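Local coordinates for protein serine Recombinase (Sulfolobus solfataricus, PDB 3LHF) that probably binds DNA and carries out strand exchange during transposition, the present chain being its resolvase-type domain, at residues 4-9 / 34-39; 56-61 / 84-89; 65-70 / 92-97. The protein carries 1 engineered substitution. One frame throughout, in Å; residues are numbered along the deposited sequence.

Contact 1 (4-9 / 34-39)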
loop_
_atom_site.group_PDB
_atom_site.type_symbol
_atom_site.label_atom_id
_atom_site.label_comp_id
_atom_site.label_asym_id
_atom_site.label_seq_id
_atom_site.Cartn_x
_atom_site.Cartn_y
_atom_site.Cartn_z
ATOM N N VAL D 4 -9.433 -8.306 20.571
ATOM C CA VAL D 4 -8.319 -7.390 20.558
ATOM C C VAL D 4 -7.074 -8.148 20.164
ATOM O O VAL D 4 -6.680 -9.058 20.825
ATOM C CB VAL D 4 -8.094 -6.844 21.954
ATOM C CG1 VAL D 4 -7.031 -5.784 21.955
ATOM C CG2 VAL D 4 -9.380 -6.334 22.527
ATOM N N ILE D 5 -6.456 -7.754 19.073
ATOM C CA ILE D 5 -5.344 -8.494 18.546
ATOM C C ILE D 5 -4.018 -7.785 18.686
ATOM O O ILE D 5 -3.880 -6.628 18.373
ATOM C CB ILE D 5 -5.554 -8.819 17.085
ATOM C CG1 ILE D 5 -7.004 -9.223 16.835
ATOM C CG2 ILE D 5 -4.591 -9.870 16.636
ATOM C CD1 ILE D 5 -7.368 -10.555 17.344
ATOM N N LEU D 6 -3.039 -8.530 19.147
ATOM C CA LEU D 6 -1.688 -8.096 19.152
ATOM C C LEU D 6 -1.039 -8.617 17.875
ATOM O O LEU D 6 -0.904 -9.798 17.704
ATOM C CB LEU D 6 -0.997 -8.677 20.372
ATOM C CG LEU D 6 -1.438 -8.288 21.781
ATOM C CD1 LEU D 6 -0.526 -8.863 22.783
ATOM C CD2 LEU D 6 -1.485 -6.832 21.957
ATOM N N TYR D 7 -0.661 -7.724 16.973
ATOM C CA TYR D 7 -0.021 -8.113 15.729
ATOM C C TYR D 7 1.411 -7.679 15.655
ATOM O O TYR D 7 1.715 -6.530 15.790
ATOM C CB TYR D 7 -0.743 -7.573 14.498
ATOM C CG TYR D 7 -0.007 -7.929 13.235
ATOM C CD1 TYR D 7 1.034 -7.155 12.781
ATOM C CD2 TYR D 7 -0.316 -9.067 12.526
ATOM C CE1 TYR D 7 1.715 -7.474 11.671
ATOM C CE2 TYR D 7 0.365 -9.392 11.409
ATOM C CZ TYR D 7 1.381 -8.585 10.981
ATOM O OH TYR D 7 2.078 -8.895 9.863
ATOM N N ALA D 8 2.291 -8.621 15.420
ATOM C CA ALA D 8 3.700 -8.353 15.443
ATOM C C ALA D 8 4.415 -8.946 14.253
ATOM O O ALA D 8 4.052 -9.985 13.787
ATOM C CB ALA D 8 4.279 -8.857 16.703
ATOM N N ARG D 9 5.419 -8.244 13.762
ATOM C CA ARG D 9 6.210 -8.685 12.645
ATOM C C ARG D 9 7.637 -8.204 12.758
ATOM O O ARG D 9 7.890 -7.152 13.276
ATOM C CB ARG D 9 5.604 -8.152 11.361
ATOM C CG ARG D 9 6.241 -8.668 10.141
ATOM C CD ARG D 9 5.930 -7.800 8.978
ATOM N NE ARG D 9 6.112 -6.390 9.278
ATOM C CZ ARG D 9 7.232 -5.707 9.098
ATOM N NH1 ARG D 9 8.305 -6.280 8.624
ATOM N NH2 ARG D 9 7.270 -4.439 9.408
ATOM N N ASP D 34 -7.042 -10.777 23.499
ATOM C CA ASP D 34 -7.442 -12.082 23.039
ATOM C C ASP D 34 -6.460 -13.013 22.328
ATOM O O ASP D 34 -6.427 -14.168 22.597
ATOM C CB ASP D 34 -8.698 -11.934 22.211
ATOM C CG ASP D 34 -9.769 -11.238 22.954
ATOM O OD1 ASP D 34 -9.897 -11.499 24.142
ATOM O OD2 ASP D 34 -10.469 -10.425 22.363
ATOM N N GLN D 35 -5.723 -12.514 21.362
ATOM C CA GLN D 35 -4.976 -13.362 20.471
ATOM C C GLN D 35 -3.663 -12.731 20.093
ATOM O O GLN D 35 -3.549 -11.532 20.096
ATOM C CB GLN D 35 -5.807 -13.619 19.229
ATOM C CG GLN D 35 -6.457 -14.963 19.195
ATOM C CD GLN D 35 -7.546 -15.082 18.158
ATOM O OE1 GLN D 35 -7.292 -14.986 16.973
ATOM N NE2 GLN D 35 -8.763 -15.304 18.606
ATOM N N VAL D 36 -2.668 -13.539 19.766
ATOM C CA VAL D 36 -1.394 -13.002 19.311
ATOM C C VAL D 36 -1.034 -13.472 17.906
ATOM O O VAL D 36 -0.941 -14.647 17.658
ATOM C CB VAL D 36 -0.266 -13.330 20.291
ATOM C CG1 VAL D 36 0.922 -12.526 20.006
ATOM C CG2 VAL D 36 -0.697 -13.073 21.662
ATOM N N ILE D 37 -0.841 -12.537 16.992
ATOM C CA ILE D 37 -0.466 -12.870 15.623
ATOM C C ILE D 37 0.854 -12.246 15.210
ATOM O O ILE D 37 1.054 -11.082 15.376
ATOM C CB ILE D 37 -1.532 -12.448 14.603
ATOM C CG1 ILE D 37 -2.839 -13.158 14.866
ATOM C CG2 ILE D 37 -1.067 -12.745 13.213
ATOM C CD1 ILE D 37 -3.919 -12.797 13.915
ATOM N N THR D 38 1.733 -13.054 14.666
ATOM C CA THR D 38 3.042 -12.620 14.281
ATOM C C THR D 38 3.380 -13.072 12.873
ATOM O O THR D 38 2.870 -14.049 12.392
ATOM C CB THR D 38 4.090 -13.154 15.222
ATOM O OG1 THR D 38 4.401 -14.489 14.868
ATOM C CG2 THR D 38 3.597 -13.145 16.599
ATOM N N ASP D 39 4.236 -12.325 12.213
ATOM C CA ASP D 39 4.641 -12.655 10.882
ATOM C C ASP D 39 6.125 -12.498 10.745
ATOM O O ASP D 39 6.732 -11.716 11.434
ATOM C CB ASP D 39 3.965 -11.736 9.886
ATOM C CG ASP D 39 2.745 -12.334 9.286
ATOM O OD1 ASP D 39 2.869 -13.336 8.608
ATOM O OD2 ASP D 39 1.661 -11.805 9.478
#

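Contact 2 (56-61 / 84-89)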
loop_
_atom_site.group_PDB
_atom_site.type_symbol
_atom_site.label_atom_id
_atom_site.label_comp_id
_atom_site.label_asym_id
_atom_site.label_seq_id
_atom_site.Cartn_x
_atom_site.Cartn_y
_atom_site.Cartn_z
ATOM N N ARG D 56 -8.352 -10.800 7.258
ATOM C CA ARG D 56 -9.490 -11.609 6.940
ATOM C C ARG D 56 -10.455 -11.574 8.101
ATOM O O ARG D 56 -11.636 -11.429 7.918
ATOM C CB ARG D 56 -9.045 -13.039 6.647
ATOM C CG ARG D 56 -9.313 -13.511 5.263
ATOM C CD ARG D 56 -8.199 -14.343 4.716
ATOM N NE ARG D 56 -7.967 -14.047 3.318
ATOM C CZ ARG D 56 -7.068 -14.630 2.544
ATOM N NH1 ARG D 56 -6.295 -15.573 3.004
ATOM N NH2 ARG D 56 -6.943 -14.261 1.299
ATOM N N MET D 57 -9.938 -11.650 9.308
ATOM C CA MET D 57 -10.776 -11.571 10.476
ATOM C C MET D 57 -11.499 -10.235 10.555
ATOM O O MET D 57 -12.665 -10.181 10.882
ATOM C CB MET D 57 -9.954 -11.800 11.734
ATOM C CG MET D 57 -9.583 -13.228 11.996
ATOM S SD MET D 57 -8.546 -13.520 13.415
ATOM C CE MET D 57 -9.692 -13.411 14.724
ATOM N N ILE D 58 -10.816 -9.146 10.255
ATOM C CA ILE D 58 -11.416 -7.840 10.393
ATOM C C ILE D 58 -12.601 -7.713 9.459
ATOM O O ILE D 58 -13.590 -7.106 9.780
ATOM C CB ILE D 58 -10.425 -6.717 10.183
ATOM C CG1 ILE D 58 -9.338 -6.793 11.239
ATOM C CG2 ILE D 58 -11.122 -5.393 10.270
ATOM C CD1 ILE D 58 -8.831 -5.474 11.704
ATOM N N LEU D 59 -12.490 -8.331 8.305
ATOM C CA LEU D 59 -13.544 -8.291 7.329
ATOM C C LEU D 59 -14.735 -9.105 7.786
ATOM O O LEU D 59 -15.789 -9.034 7.198
ATOM C CB LEU D 59 -13.044 -8.780 5.985
ATOM C CG LEU D 59 -12.012 -7.913 5.290
ATOM C CD1 LEU D 59 -11.008 -8.761 4.623
ATOM C CD2 LEU D 59 -12.661 -7.006 4.310
ATOM N N ASN D 60 -14.549 -9.894 8.834
ATOM C CA ASN D 60 -15.598 -10.758 9.353
ATOM C C ASN D 60 -16.250 -10.306 10.640
ATOM O O ASN D 60 -16.947 -11.058 11.267
ATOM C CB ASN D 60 -15.104 -12.170 9.531
ATOM C CG ASN D 60 -16.201 -13.172 9.386
ATOM O OD1 ASN D 60 -16.736 -13.366 8.316
ATOM N ND2 ASN D 60 -16.544 -13.809 10.466
ATOM N N ASN D 61 -15.987 -9.079 11.034
ATOM C CA ASN D 61 -16.495 -8.522 12.268
ATOM C C ASN D 61 -16.166 -9.274 13.539
ATOM O O ASN D 61 -17.023 -9.466 14.379
ATOM C CB ASN D 61 -17.977 -8.229 12.153
ATOM C CG ASN D 61 -18.271 -7.217 11.086
ATOM O OD1 ASN D 61 -18.155 -6.025 11.292
ATOM N ND2 ASN D 61 -18.626 -7.694 9.928
ATOM N N GLU D 84 -9.516 2.909 6.784
ATOM C CA GLU D 84 -10.838 2.998 6.226
ATOM C C GLU D 84 -11.513 1.669 6.320
ATOM O O GLU D 84 -12.684 1.589 6.570
ATOM C CB GLU D 84 -10.792 3.507 4.802
ATOM C CG GLU D 84 -10.570 5.005 4.701
ATOM C CD GLU D 84 -11.733 5.821 5.190
ATOM O OE1 GLU D 84 -11.565 7.008 5.455
ATOM O OE2 GLU D 84 -12.821 5.281 5.319
ATOM N N VAL D 85 -10.753 0.617 6.121
ATOM C CA VAL D 85 -11.275 -0.721 6.247
ATOM C C VAL D 85 -11.736 -0.996 7.668
ATOM O O VAL D 85 -12.777 -1.586 7.875
ATOM C CB VAL D 85 -10.227 -1.744 5.843
ATOM C CG1 VAL D 85 -10.370 -2.975 6.603
ATOM C CG2 VAL D 85 -10.315 -2.038 4.418
ATOM N N CYS D 86 -10.948 -0.562 8.640
ATOM C CA CYS D 86 -11.260 -0.749 10.033
ATOM C C CYS D 86 -12.527 -0.023 10.453
ATOM O O CYS D 86 -13.381 -0.576 11.108
ATOM C CB CYS D 86 -10.108 -0.237 10.869
ATOM S SG CYS D 86 -9.356 -1.397 11.918
ATOM N N LYS D 87 -12.660 1.215 10.024
ATOM C CA LYS D 87 -13.781 2.042 10.410
ATOM C C LYS D 87 -15.073 1.401 9.957
ATOM O O LYS D 87 -16.110 1.601 10.544
ATOM C CB LYS D 87 -13.652 3.433 9.818
ATOM C CG LYS D 87 -14.020 3.524 8.379
ATOM C CD LYS D 87 -14.570 4.865 8.071
ATOM C CE LYS D 87 -15.757 5.167 8.936
ATOM N NZ LYS D 87 -16.989 4.594 8.410
ATOM N N ALA D 88 -15.005 0.665 8.871
ATOM C CA ALA D 88 -16.125 -0.096 8.389
ATOM C C ALA D 88 -16.517 -1.219 9.349
ATOM O O ALA D 88 -17.666 -1.511 9.535
ATOM C CB ALA D 88 -15.838 -0.621 7.011
ATOM N N HIS D 89 -15.530 -1.843 9.957
ATOM C CA HIS D 89 -15.756 -3.061 10.700
ATOM C C HIS D 89 -15.581 -3.023 12.197
ATOM O O HIS D 89 -15.244 -4.011 12.790
ATOM C CB HIS D 89 -14.934 -4.172 10.117
ATOM C CG HIS D 89 -15.396 -4.601 8.774
ATOM N ND1 HIS D 89 -16.292 -5.622 8.593
ATOM C CD2 HIS D 89 -15.098 -4.139 7.546
ATOM C CE1 HIS D 89 -16.511 -5.783 7.307
ATOM N NE2 HIS D 89 -15.797 -4.896 6.651
HETATM O O HOH W 1 -14.027 -6.277 12.470
#

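Contact 3 (65-70 / 92-97)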
loop_
_atom_site.group_PDB
_atom_site.type_symbol
_atom_site.label_atom_id
_atom_site.label_comp_id
_atom_site.label_asym_id
_atom_site.label_seq_id
_atom_site.Cartn_x
_atom_site.Cartn_y
_atom_site.Cartn_z
ATOM N N ARG D 65 -10.289 -4.428 18.283
ATOM C CA ARG D 65 -9.074 -3.651 18.176
ATOM C C ARG D 65 -7.877 -4.462 17.690
ATOM O O ARG D 65 -7.783 -5.642 17.951
ATOM C CB ARG D 65 -8.797 -3.014 19.525
ATOM C CG ARG D 65 -7.447 -2.508 19.731
ATOM C CD ARG D 65 -7.362 -1.979 21.096
ATOM N NE ARG D 65 -8.578 -2.231 21.834
ATOM C CZ ARG D 65 -8.839 -1.742 23.029
ATOM N NH1 ARG D 65 -7.970 -0.963 23.626
ATOM N NH2 ARG D 65 -9.973 -2.021 23.625
ATOM N N VAL D 66 -6.972 -3.810 16.978
ATOM C CA VAL D 66 -5.677 -4.367 16.668
ATOM C C VAL D 66 -4.633 -3.470 17.249
ATOM O O VAL D 66 -4.691 -2.294 17.077
ATOM C CB VAL D 66 -5.393 -4.418 15.193
ATOM C CG1 VAL D 66 -4.091 -5.099 14.947
ATOM C CG2 VAL D 66 -6.501 -5.082 14.453
ATOM N N VAL D 67 -3.666 -4.045 17.921
ATOM C CA VAL D 67 -2.578 -3.284 18.471
ATOM C C VAL D 67 -1.208 -3.684 17.925
ATOM O O VAL D 67 -0.842 -4.830 17.970
ATOM C CB VAL D 67 -2.572 -3.457 19.946
ATOM C CG1 VAL D 67 -1.633 -2.528 20.573
ATOM C CG2 VAL D 67 -3.954 -3.311 20.474
ATOM N N VAL D 68 -0.457 -2.715 17.430
ATOM C CA VAL D 68 0.894 -2.929 16.941
ATOM C C VAL D 68 1.874 -1.954 17.547
ATOM O O VAL D 68 1.497 -0.913 17.989
ATOM C CB VAL D 68 0.971 -2.777 15.465
ATOM C CG1 VAL D 68 0.130 -3.790 14.821
ATOM C CG2 VAL D 68 0.570 -1.383 15.069
ATOM N N ALA D 69 3.127 -2.347 17.630
ATOM C CA ALA D 69 4.186 -1.515 18.181
ATOM C C ALA D 69 4.552 -0.245 17.395
ATOM O O ALA D 69 4.853 0.763 17.972
ATOM C CB ALA D 69 5.399 -2.337 18.458
ATOM N N TYR D 70 4.550 -0.348 16.077
ATOM C CA TYR D 70 4.724 0.755 15.163
ATOM C C TYR D 70 3.737 0.549 14.032
ATOM O O TYR D 70 3.318 -0.551 13.779
ATOM C CB TYR D 70 6.127 0.773 14.575
ATOM C CG TYR D 70 7.269 0.683 15.539
ATOM C CD1 TYR D 70 7.609 1.735 16.354
ATOM C CD2 TYR D 70 8.033 -0.440 15.601
ATOM C CE1 TYR D 70 8.654 1.650 17.211
ATOM C CE2 TYR D 70 9.071 -0.526 16.443
ATOM C CZ TYR D 70 9.382 0.513 17.248
ATOM O OH TYR D 70 10.434 0.385 18.094
ATOM N N GLU D 92 -10.309 -0.960 15.659
ATOM C CA GLU D 92 -9.485 0.183 15.933
ATOM C C GLU D 92 -8.025 -0.211 15.839
ATOM O O GLU D 92 -7.633 -1.280 16.270
ATOM C CB GLU D 92 -9.860 0.724 17.305
ATOM C CG GLU D 92 -8.801 1.366 18.115
ATOM C CD GLU D 92 -9.183 1.434 19.564
ATOM O OE1 GLU D 92 -10.125 0.753 19.956
ATOM O OE2 GLU D 92 -8.539 2.153 20.319
ATOM N N ILE D 93 -7.215 0.649 15.247
ATOM C CA ILE D 93 -5.806 0.374 15.201
ATOM C C ILE D 93 -5.095 1.230 16.191
ATOM O O ILE D 93 -5.026 2.422 16.052
ATOM C CB ILE D 93 -5.216 0.642 13.835
ATOM C CG1 ILE D 93 -6.022 -0.068 12.777
ATOM C CG2 ILE D 93 -3.808 0.172 13.787
ATOM C CD1 ILE D 93 -5.351 -0.161 11.498
ATOM N N VAL D 94 -4.569 0.581 17.202
ATOM C CA VAL D 94 -3.813 1.222 18.237
ATOM C C VAL D 94 -2.340 0.980 17.960
ATOM O O VAL D 94 -1.926 -0.119 17.696
ATOM C CB VAL D 94 -4.239 0.689 19.586
ATOM C CG1 VAL D 94 -3.383 1.172 20.643
ATOM C CG2 VAL D 94 -5.615 1.084 19.845
ATOM N N VAL D 95 -1.574 2.053 17.979
ATOM C CA VAL D 95 -0.165 2.031 17.652
ATOM C C VAL D 95 0.629 2.524 18.843
ATOM O O VAL D 95 0.531 3.655 19.199
ATOM C CB VAL D 95 0.128 2.960 16.468
ATOM C CG1 VAL D 95 1.588 3.068 16.241
ATOM C CG2 VAL D 95 -0.545 2.494 15.240
ATOM N N ILE D 96 1.421 1.677 19.463
ATOM C CA ILE D 96 2.048 2.073 20.696
ATOM C C ILE D 96 3.296 2.931 20.548
ATOM O O ILE D 96 3.673 3.582 21.464
ATOM C CB ILE D 96 2.224 0.911 21.712
ATOM C CG1 ILE D 96 3.023 -0.235 21.151
ATOM C CG2 ILE D 96 0.880 0.359 22.185
ATOM C CD1 ILE D 96 2.775 -1.492 21.906
ATOM N N ASN D 97 3.909 2.959 19.385
ATOM C CA ASN D 97 5.007 3.871 19.142
ATOM C C ASN D 97 4.823 4.532 17.818
ATOM O O ASN D 97 4.926 3.904 16.800
ATOM C CB ASN D 97 6.349 3.176 19.194
ATOM C CG ASN D 97 6.671 2.662 20.547
ATOM O OD1 ASN D 97 6.293 3.224 21.541
ATOM N ND2 ASN D 97 7.356 1.565 20.589
#

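Contact 1 (4-9 / 34-39)
Tyr-7 and Ile-37 are paired at the middle of two strands that run parallel with 16° between their directions, and the tighter packing gathers round them. CD2 of Tyr-7 lies 3.8 Å from CG2 of Ile-37, and CE2 is slightly farther from the same methyl. The other branch of Ile-37 serves a second partner, its CD1 lying 4.1 Å from CG2 of Ile-5. With CG of Tyr-7 anti to the backbone N (chi1 177°), the ring is carried toward Asp-39, where Tyr-7 OH donates to Asp-39 OD2 over 3.0 Å. That oxygen is at the ring edge, with ring and carboxylate planes 48° apart, but its position is doubtful. Helix 49-58 covers this face, bringing Phe-51 and Leu-54 onto Tyr-7. The backbone ladder is firm here: Ile-37 N bonds to Leu-6 O at 2.8 Å, and Ala-8 N to Ile-37 O at 2.8 Å, both nearly straight. This ladder closes the beta-alpha-beta unit of strand 3-10, helix 16-29 and strand 35-40, whose helix packs on the opposite face, over Leu-6 and Ala-8. On that face the pairing across the two strands is looser. CB of Leu-6 comes no nearer than 4.3 Å to CG1 of Val-36, which is exposed on an outermost strand of the sheet. At the start of the pair, the backbone N of Asp-34, a solvent-exposed residue, makes a weak, bent bond to Val-4 O at 3.2 Å. At the far end Arg-9 lays CG beside CB of Asp-39, then bends so that its guanidinium reaches the carbonyls of Gly-41, Asp-72 and Arg-73.

Contact 2 (56-61 / 84-89)
His-89 presses its imidazole against the turn that follows helix 49-58, with CA of Leu-59 over one ring face, 4.0 Å from the centroid and 15° off the normal, a CH-pi contact. CG of His-89, anti to the carbonyl carbon (chi1 -69°), directs the ring there. At the ring edge, His-89 ND1 donates to Asn-61 OD1 across 3.3 Å. The bond is weak and bent; amide and ring planes are 40° apart. A water lies between the backbones, 2.8 Å from Ile-58 O and 2.6 Å from His-89 O. At the root of the side chain, CG2 of Ile-58 packs 4.0 Å from CB of His-89, and CD1 of Ile-58 reaches SG of Cys-86 at 4.1 Å. Two helices of the resolvase-type domain, 49-58 and 79-88, thus meet at their C-terminal ends, each leading into a strand of the parallel sheet. A type I turn from Ile-58 to Asn-61 brings the asparagine amide round to the ring. His-89 N bonds to Cys-86 O at 2.7 Å, holding the backbone at the helix end. Farther out, His-89 NE2 is hydrogen-bonded to NE2 of His-89 of the second subunit, whose Glu-84 pairs with Arg-56.

Contact 3 (65-70 / 92-97)
Arg-65 and Glu-92 lie side by side and point the same way at the start of two parallel strands. CB of the arginine lies near the carbonyl oxygen of Glu-92 and OE1 of its carboxylate. CG approaches the same Glu-92 O at 3.7 Å, and CD then rests 3.7 Å from CG2 of Val-94. At this point the chain is nearly eclipsed (chi3 5°), which turns NE back to 3.9 Å from OE1 of Glu-92. The oxygen stands over the face of the guanidinium, the two planes 18° apart, so this long salt bridge joins charges without an N-H aimed at the oxygen. Beyond it the ladder is regular, beginning with Val-66 N to Glu-92 O at 2.7 Å, and three more nearly straight bonds follow, the last from Ile-96 N to Val-68 O. Valines pair on both faces: CG1 of Val-67 meets CG1 of Val-94 at 4.1 Å, and CG2 of Val-68 meets CG2 of Val-95 at 4.0 Å. Past the strands, CG1 of Ile-96 is pressed to 3.4 Å from CA of Ala-69, tight for two carbons. CE1 of Tyr-70 approaches CB of Asn-97 to 3.4 Å. With an alanine here in place of Tyr-70, Asn-97 would probably lose the ring lying against its CB, and Lys-101 part of the side chain it touches. Since NE of Arg-65 is buried without a hydrogen-bond partner and its salt bridge is long, cohesion between this edge strand of the Rossmann-like sheet and its neighbour is likely to rest mainly on backbone bonds and valine packing.

How the contacts relate
Contacts 1 and 3 lie in one four-stranded parallel sheet, each attaching an outermost strand to an inner one. The inner strands 3-10 and 63-68 are themselves neighbours, with Ile-5 N probably bonded to Arg-65 O at 2.7 Å. Both contacts are partly buried and depend on backbone ladders. Contact 1 adds an aromatic ring and a carboxylate, contact 3 mostly valines. Contact 2 is a more buried but smaller junction of helix ends, about 17 Å from the chain centre to its own, held by imidazole packing, and it alone meets the second subunit. It rests on the sheet through contact 3, where Ile-58 CD1 touches Val-66 CG2 at 3.6 Å.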